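Local coordinates for protein putative prephenate dehydratase (Streptococcus mutans, PDB 4LUB) that probably catalyses the conversion of prephenate to phenylpyruvate, with loss of water and carbon dioxide, in phenylalanine biosynthesis, at residues B[5-10]-B[17-22]; B[49-54]-B[62-67]. One frame throughout, in Å; residues are numbered along the deposited sequence.

Contact 1 (B[5-10]-B[17-22])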
loop_
_atom_site.group_PDB
_atom_site.type_symbol
_atom_site.label_atom_id
_atom_site.label_comp_id
_atom_site.label_asym_id
_atom_site.label_seq_id
_atom_site.Cartn_x
_atom_site.Cartn_y
_atom_site.Cartn_z
ATOM N N ILE B 5 -29.339 -3.541 -7.386
ATOM C CA ILE B 5 -27.903 -3.363 -7.293
ATOM C C ILE B 5 -27.489 -1.988 -6.791
ATOM O O ILE B 5 -27.937 -0.967 -7.308
ATOM C CB ILE B 5 -27.243 -3.607 -8.653
ATOM C CG1 ILE B 5 -27.018 -5.100 -8.865
ATOM C CG2 ILE B 5 -25.861 -3.016 -8.682
ATOM C CD1 ILE B 5 -28.134 -5.816 -9.523
ATOM N N ALA B 6 -26.646 -1.980 -5.763
ATOM C CA ALA B 6 -26.093 -0.742 -5.225
ATOM C C ALA B 6 -24.790 -0.374 -5.923
ATOM O O ALA B 6 -23.960 -1.244 -6.205
ATOM C CB ALA B 6 -25.857 -0.873 -3.731
ATOM N N TYR B 7 -24.603 0.915 -6.181
ATOM C CA TYR B 7 -23.368 1.399 -6.783
ATOM C C TYR B 7 -22.995 2.733 -6.159
ATOM O O TYR B 7 -23.822 3.370 -5.505
ATOM C CB TYR B 7 -23.491 1.527 -8.308
ATOM C CG TYR B 7 -24.491 2.565 -8.790
ATOM C CD1 TYR B 7 -25.822 2.231 -8.992
ATOM C CD2 TYR B 7 -24.099 3.874 -9.038
ATOM C CE1 TYR B 7 -26.744 3.172 -9.432
ATOM C CE2 TYR B 7 -25.012 4.827 -9.478
ATOM C CZ TYR B 7 -26.334 4.469 -9.672
ATOM O OH TYR B 7 -27.246 5.399 -10.109
ATOM N N LEU B 8 -21.745 3.140 -6.340
ATOM C CA LEU B 8 -21.292 4.417 -5.826
ATOM C C LEU B 8 -21.857 5.527 -6.705
ATOM O O LEU B 8 -21.530 5.631 -7.892
ATOM C CB LEU B 8 -19.760 4.463 -5.779
ATOM C CG LEU B 8 -19.113 5.800 -5.408
ATOM C CD1 LEU B 8 -19.481 6.185 -3.988
ATOM C CD2 LEU B 8 -17.605 5.714 -5.545
ATOM N N GLY B 9 -22.714 6.348 -6.110
ATOM C CA GLY B 9 -23.387 7.413 -6.823
ATOM C C GLY B 9 -22.452 8.582 -7.050
ATOM O O GLY B 9 -21.289 8.529 -6.650
ATOM N N PRO B 10 -22.957 9.655 -7.677
ATOM C CA PRO B 10 -24.330 9.782 -8.176
ATOM C C PRO B 10 -24.554 9.086 -9.512
ATOM O O PRO B 10 -23.637 8.480 -10.068
ATOM C CB PRO B 10 -24.498 11.296 -8.332
ATOM C CG PRO B 10 -23.122 11.764 -8.629
ATOM C CD PRO B 10 -22.263 10.953 -7.705
ATOM N N ASN B 17 -21.710 3.529 -14.575
ATOM C CA ASN B 17 -21.406 2.920 -15.864
ATOM C C ASN B 17 -20.989 1.456 -15.733
ATOM O O ASN B 17 -21.408 0.608 -16.518
ATOM C CB ASN B 17 -20.305 3.717 -16.571
ATOM C CG ASN B 17 -20.163 3.350 -18.035
ATOM O OD1 ASN B 17 -21.069 2.765 -18.634
ATOM N ND2 ASN B 17 -19.019 3.691 -18.620
ATOM N N VAL B 18 -20.194 1.155 -14.711
ATOM C CA VAL B 18 -19.729 -0.214 -14.491
ATOM C C VAL B 18 -20.887 -1.146 -14.125
ATOM O O VAL B 18 -20.974 -2.272 -14.621
ATOM C CB VAL B 18 -18.641 -0.265 -13.392
ATOM C CG1 VAL B 18 -18.237 -1.700 -13.085
ATOM C CG2 VAL B 18 -17.428 0.562 -13.816
ATOM N N ALA B 19 -21.784 -0.663 -13.269
ATOM C CA ALA B 19 -22.856 -1.492 -12.742
ATOM C C ALA B 19 -23.874 -1.825 -13.836
ATOM O O ALA B 19 -24.475 -2.901 -13.833
ATOM C CB ALA B 19 -23.537 -0.792 -11.565
ATOM N N LEU B 20 -24.040 -0.903 -14.780
ATOM C CA LEU B 20 -24.894 -1.124 -15.954
ATOM C C LEU B 20 -24.486 -2.335 -16.791
ATOM O O LEU B 20 -25.333 -3.063 -17.305
ATOM C CB LEU B 20 -24.877 0.108 -16.864
ATOM C CG LEU B 20 -25.664 1.358 -16.478
ATOM C CD1 LEU B 20 -25.036 2.599 -17.097
ATOM C CD2 LEU B 20 -27.101 1.200 -16.953
ATOM N N HIS B 21 -23.181 -2.536 -16.934
ATOM C CA HIS B 21 -22.665 -3.594 -17.790
ATOM C C HIS B 21 -22.771 -4.957 -17.110
ATOM O O HIS B 21 -23.037 -5.973 -17.760
ATOM C CB HIS B 21 -21.217 -3.287 -18.159
ATOM C CG HIS B 21 -21.078 -2.126 -19.096
ATOM N ND1 HIS B 21 -21.370 -0.835 -18.714
ATOM C CD2 HIS B 21 -20.702 -2.058 -20.396
ATOM C CE1 HIS B 21 -21.165 -0.018 -19.731
ATOM N NE2 HIS B 21 -20.760 -0.735 -20.765
ATOM N N ALA B 22 -22.576 -4.971 -15.794
ATOM C CA ALA B 22 -22.624 -6.210 -15.035
ATOM C C ALA B 22 -24.063 -6.701 -14.922
ATOM O O ALA B 22 -24.326 -7.905 -14.937
ATOM C CB ALA B 22 -22.006 -6.013 -13.661
#
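The ring of Tyr7 has the methyl of Ala19 oblique to it, neither over a face nor at an edge, and that methyl meets the base of the side chain: Ala19 CB is 4.0 Å from Tyr7 CB, closer than to any ring carbon. At the ring edge, in its plane, the carbonyl oxygen of Pro10 lies 3.9 Å from Tyr7 CE2, and the imidazole of His16 stacks with the ring. Tyr7 CG stands between the backbone N and the carbonyl carbon (chi1 65°), which swings the ring across the strand direction, towards Leu28 and Pro30 of strand 27-31, and leaves CB as the atom nearest the helix. The other imidazole, that of His21, bonds back to the carbonyl of Asn17 on the outer side of the helix, away from the strand.

Across the interface the chemistry is purely apolar. Two residues further back on the same strand face, Ile5 brings its CG2 branch to 4.3 Å from Ala19 CB, so one methyl serves both strand residues. Alanine suits this buried place because its short side chain lets the helix backbone lie close to the strand, with Tyr7 CA and Ala19 CA 6.6 Å apart.

Ahead of the helix, Ser13 OG hydrogen-bonds to the carbonyls of Leu8 and Pro10, tying down the turn. Strand 4-8, helix 14-22 and strand 27-31 form a beta-alpha-beta unit. Strand 4-8 runs parallel to both 27-31 and 48-55 beside it, and Val18 and Ala22 pack on Ile80 of strand 75-83.

Contact 2 (B[49-54]-B[62-67])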
loop_
_atom_site.group_PDB
_atom_site.type_symbol
_atom_site.label_atom_id
_atom_site.label_comp_id
_atom_site.label_asym_id
_atom_site.label_seq_id
_atom_site.Cartn_x
_atom_site.Cartn_y
_atom_site.Cartn_z
ATOM N N ALA B 49 -23.184 -5.278 -4.751
ATOM C CA ALA B 49 -22.744 -3.896 -4.674
ATOM C C ALA B 49 -21.545 -3.713 -5.593
ATOM O O ALA B 49 -20.746 -4.633 -5.763
ATOM C CB ALA B 49 -22.404 -3.524 -3.243
ATOM N N ILE B 50 -21.447 -2.541 -6.215
ATOM C CA ILE B 50 -20.339 -2.234 -7.115
ATOM C C ILE B 50 -19.570 -1.025 -6.600
ATOM O O ILE B 50 -20.142 0.040 -6.364
ATOM C CB ILE B 50 -20.820 -1.991 -8.574
ATOM C CG1 ILE B 50 -21.207 -3.305 -9.239
ATOM C CG2 ILE B 50 -19.676 -1.501 -9.433
ATOM C CD1 ILE B 50 -22.504 -3.890 -8.809
ATOM N N VAL B 51 -18.272 -1.225 -6.393
ATOM C CA VAL B 51 -17.390 -0.195 -5.859
ATOM C C VAL B 51 -16.060 -0.163 -6.609
ATOM O O VAL B 51 -15.592 -1.192 -7.091
ATOM C CB VAL B 51 -17.101 -0.406 -4.348
ATOM C CG1 VAL B 51 -18.382 -0.295 -3.517
ATOM C CG2 VAL B 51 -16.376 -1.736 -4.101
ATOM N N PRO B 52 -15.452 1.029 -6.723
ATOM C CA PRO B 52 -14.068 1.131 -7.198
ATOM C C PRO B 52 -13.124 0.548 -6.159
ATOM O O PRO B 52 -13.354 0.749 -4.961
ATOM C CB PRO B 52 -13.851 2.636 -7.364
ATOM C CG PRO B 52 -14.816 3.262 -6.414
ATOM C CD PRO B 52 -16.003 2.339 -6.322
ATOM N N VAL B 53 -12.124 -0.226 -6.575
ATOM C CA VAL B 53 -11.160 -0.725 -5.601
ATOM C C VAL B 53 -9.721 -0.262 -5.839
ATOM O O VAL B 53 -8.964 -0.110 -4.889
ATOM C CB VAL B 53 -11.205 -2.279 -5.515
ATOM C CG1 VAL B 53 -12.647 -2.758 -5.473
ATOM C CG2 VAL B 53 -10.416 -2.947 -6.645
ATOM N N GLU B 54 -9.335 -0.050 -7.090
ATOM C CA GLU B 54 -7.966 0.360 -7.372
ATOM C C GLU B 54 -7.829 1.170 -8.646
ATOM O O GLU B 54 -8.414 0.817 -9.661
ATOM C CB GLU B 54 -7.045 -0.865 -7.472
ATOM C CG GLU B 54 -5.589 -0.498 -7.749
ATOM C CD GLU B 54 -4.663 -1.689 -7.725
ATOM O OE1 GLU B 54 -5.134 -2.794 -7.381
ATOM O OE2 GLU B 54 -3.463 -1.516 -8.032
ATOM N N HIS B 62 -8.484 2.905 -0.106
ATOM C CA HIS B 62 -8.415 2.546 1.309
ATOM C C HIS B 62 -9.773 2.177 1.901
ATOM O O HIS B 62 -9.907 1.137 2.558
ATOM C CB HIS B 62 -7.801 3.688 2.119
ATOM C CG HIS B 62 -6.393 4.010 1.730
ATOM N ND1 HIS B 62 -5.748 5.143 2.169
ATOM C CD2 HIS B 62 -5.511 3.351 0.943
ATOM C CE1 HIS B 62 -4.526 5.173 1.664
ATOM N NE2 HIS B 62 -4.357 4.097 0.919
ATOM N N GLU B 63 -10.760 3.049 1.701
ATOM C CA GLU B 63 -12.115 2.826 2.210
ATOM C C GLU B 63 -12.668 1.443 1.872
ATOM O O GLU B 63 -13.272 0.786 2.721
ATOM C CB GLU B 63 -13.088 3.901 1.697
ATOM C CG GLU B 63 -14.352 3.978 2.560
ATOM C CD GLU B 63 -15.389 4.956 2.042
ATOM O OE1 GLU B 63 -15.065 5.765 1.140
ATOM O OE2 GLU B 63 -16.538 4.922 2.544
ATOM N N THR B 64 -12.487 1.019 0.627
ATOM C CA THR B 64 -13.010 -0.269 0.176
ATOM C C THR B 64 -12.390 -1.434 0.938
ATOM O O THR B 64 -13.097 -2.257 1.520
ATOM C CB THR B 64 -12.769 -0.484 -1.334
ATOM O OG1 THR B 64 -13.448 0.536 -2.075
ATOM C CG2 THR B 64 -13.322 -1.827 -1.768
ATOM N N PHE B 65 -11.064 -1.483 0.958
ATOM C CA PHE B 65 -10.351 -2.579 1.602
ATOM C C PHE B 65 -10.446 -2.598 3.131
ATOM O O PHE B 65 -10.529 -3.676 3.719
ATOM C CB PHE B 65 -8.898 -2.570 1.138
ATOM C CG PHE B 65 -8.745 -3.029 -0.271
ATOM C CD1 PHE B 65 -8.900 -4.367 -0.591
ATOM C CD2 PHE B 65 -8.529 -2.116 -1.293
ATOM C CE1 PHE B 65 -8.794 -4.800 -1.891
ATOM C CE2 PHE B 65 -8.427 -2.541 -2.606
ATOM C CZ PHE B 65 -8.555 -3.888 -2.905
ATOM N N ASP B 66 -10.400 -1.436 3.781
ATOM C CA ASP B 66 -10.605 -1.396 5.233
ATOM C C ASP B 66 -11.980 -1.933 5.634
ATOM O O ASP B 66 -12.093 -2.732 6.562
ATOM C CB ASP B 66 -10.409 0.021 5.802
ATOM C CG ASP B 66 -9.019 0.584 5.519
ATOM O OD1 ASP B 66 -8.072 -0.215 5.357
ATOM O OD2 ASP B 66 -8.869 1.825 5.492
ATOM N N TYR B 67 -13.029 -1.466 4.970
ATOM C CA TYR B 67 -14.368 -1.975 5.253
ATOM C C TYR B 67 -14.513 -3.479 4.975
ATOM O O TYR B 67 -15.045 -4.214 5.805
ATOM C CB TYR B 67 -15.432 -1.205 4.479
ATOM C CG TYR B 67 -16.786 -1.419 5.111
ATOM C CD1 TYR B 67 -17.194 -0.646 6.190
ATOM C CD2 TYR B 67 -17.635 -2.420 4.662
ATOM C CE1 TYR B 67 -18.424 -0.852 6.797
ATOM C CE2 TYR B 67 -18.864 -2.633 5.259
ATOM C CZ TYR B 67 -19.252 -1.849 6.322
ATOM O OH TYR B 67 -20.472 -2.061 6.914
#
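Val53, which packs against Thr64 and Phe65, forms a classic beta bulge with Glu54: both residues face Arg174 on the antiparallel strand 172-179. Just before the bulge, the hydroxyl of Thr64 donates to the carbonyl of Pro52, with OG1 2.9 Å from Pro52 O and a C=O...donor angle of 164°. Threonine suits this buried site because its two branches do different work. With OG1 beside its own backbone N and CG2 anti to that N (chi1 -61°), the hydroxyl reaches the strand backbone while the methyl enters the apolar layer. Thr64 CG2 lies 3.8 Å from Val51 CG2 and 3.9 Å from Val53 CG1, touching two valines: Val51 is extended, as beta-branched residues tend to be, while Val53 bends in the bulge.

Helix 62-67 crosses strand 49-54 almost at right angles, the axes passing 7.8 Å apart at 102°. This helix covers one side of the strand in a domain of the prephenate dehydratase family, related to the periplasmic binding proteins.

Phe65 turns its ring edge to the bulge: CE2 is 3.4 Å from Val53 O, which lies near the ring plane, and 4.0 Å from Val53 CB. Such an edge carries slight positive charge and tolerates a carbonyl oxygen. The same ring meets Trp176 at a steep angle. Glu54 forms salt bridges to Arg174 and Lys224, and its OE2 is hydrogen-bonded to Tyr237 OH of the second subunit.

Overall arrangement
Both contacts set a helix against strands of one sheet, for strands 4-8 and 48-55 are parallel neighbours, and both are buried. Contact 1 lies about 16 Å from the chain centre and is a small, wholly apolar junction inside a beta-alpha-beta unit; contact 2, about 7 Å from that centre, buries more surface, adds a side-chain to backbone hydrogen bond, and borders the second subunit. Ile50 joins them. Its N is 2.8 Å from Ala6 O in a probable hydrogen bond, while its CD1 packs 3.5 Å from Ile5 CG2 and its CG2 touches Val18. Leu8 and Pro52 extend this seam between the strands.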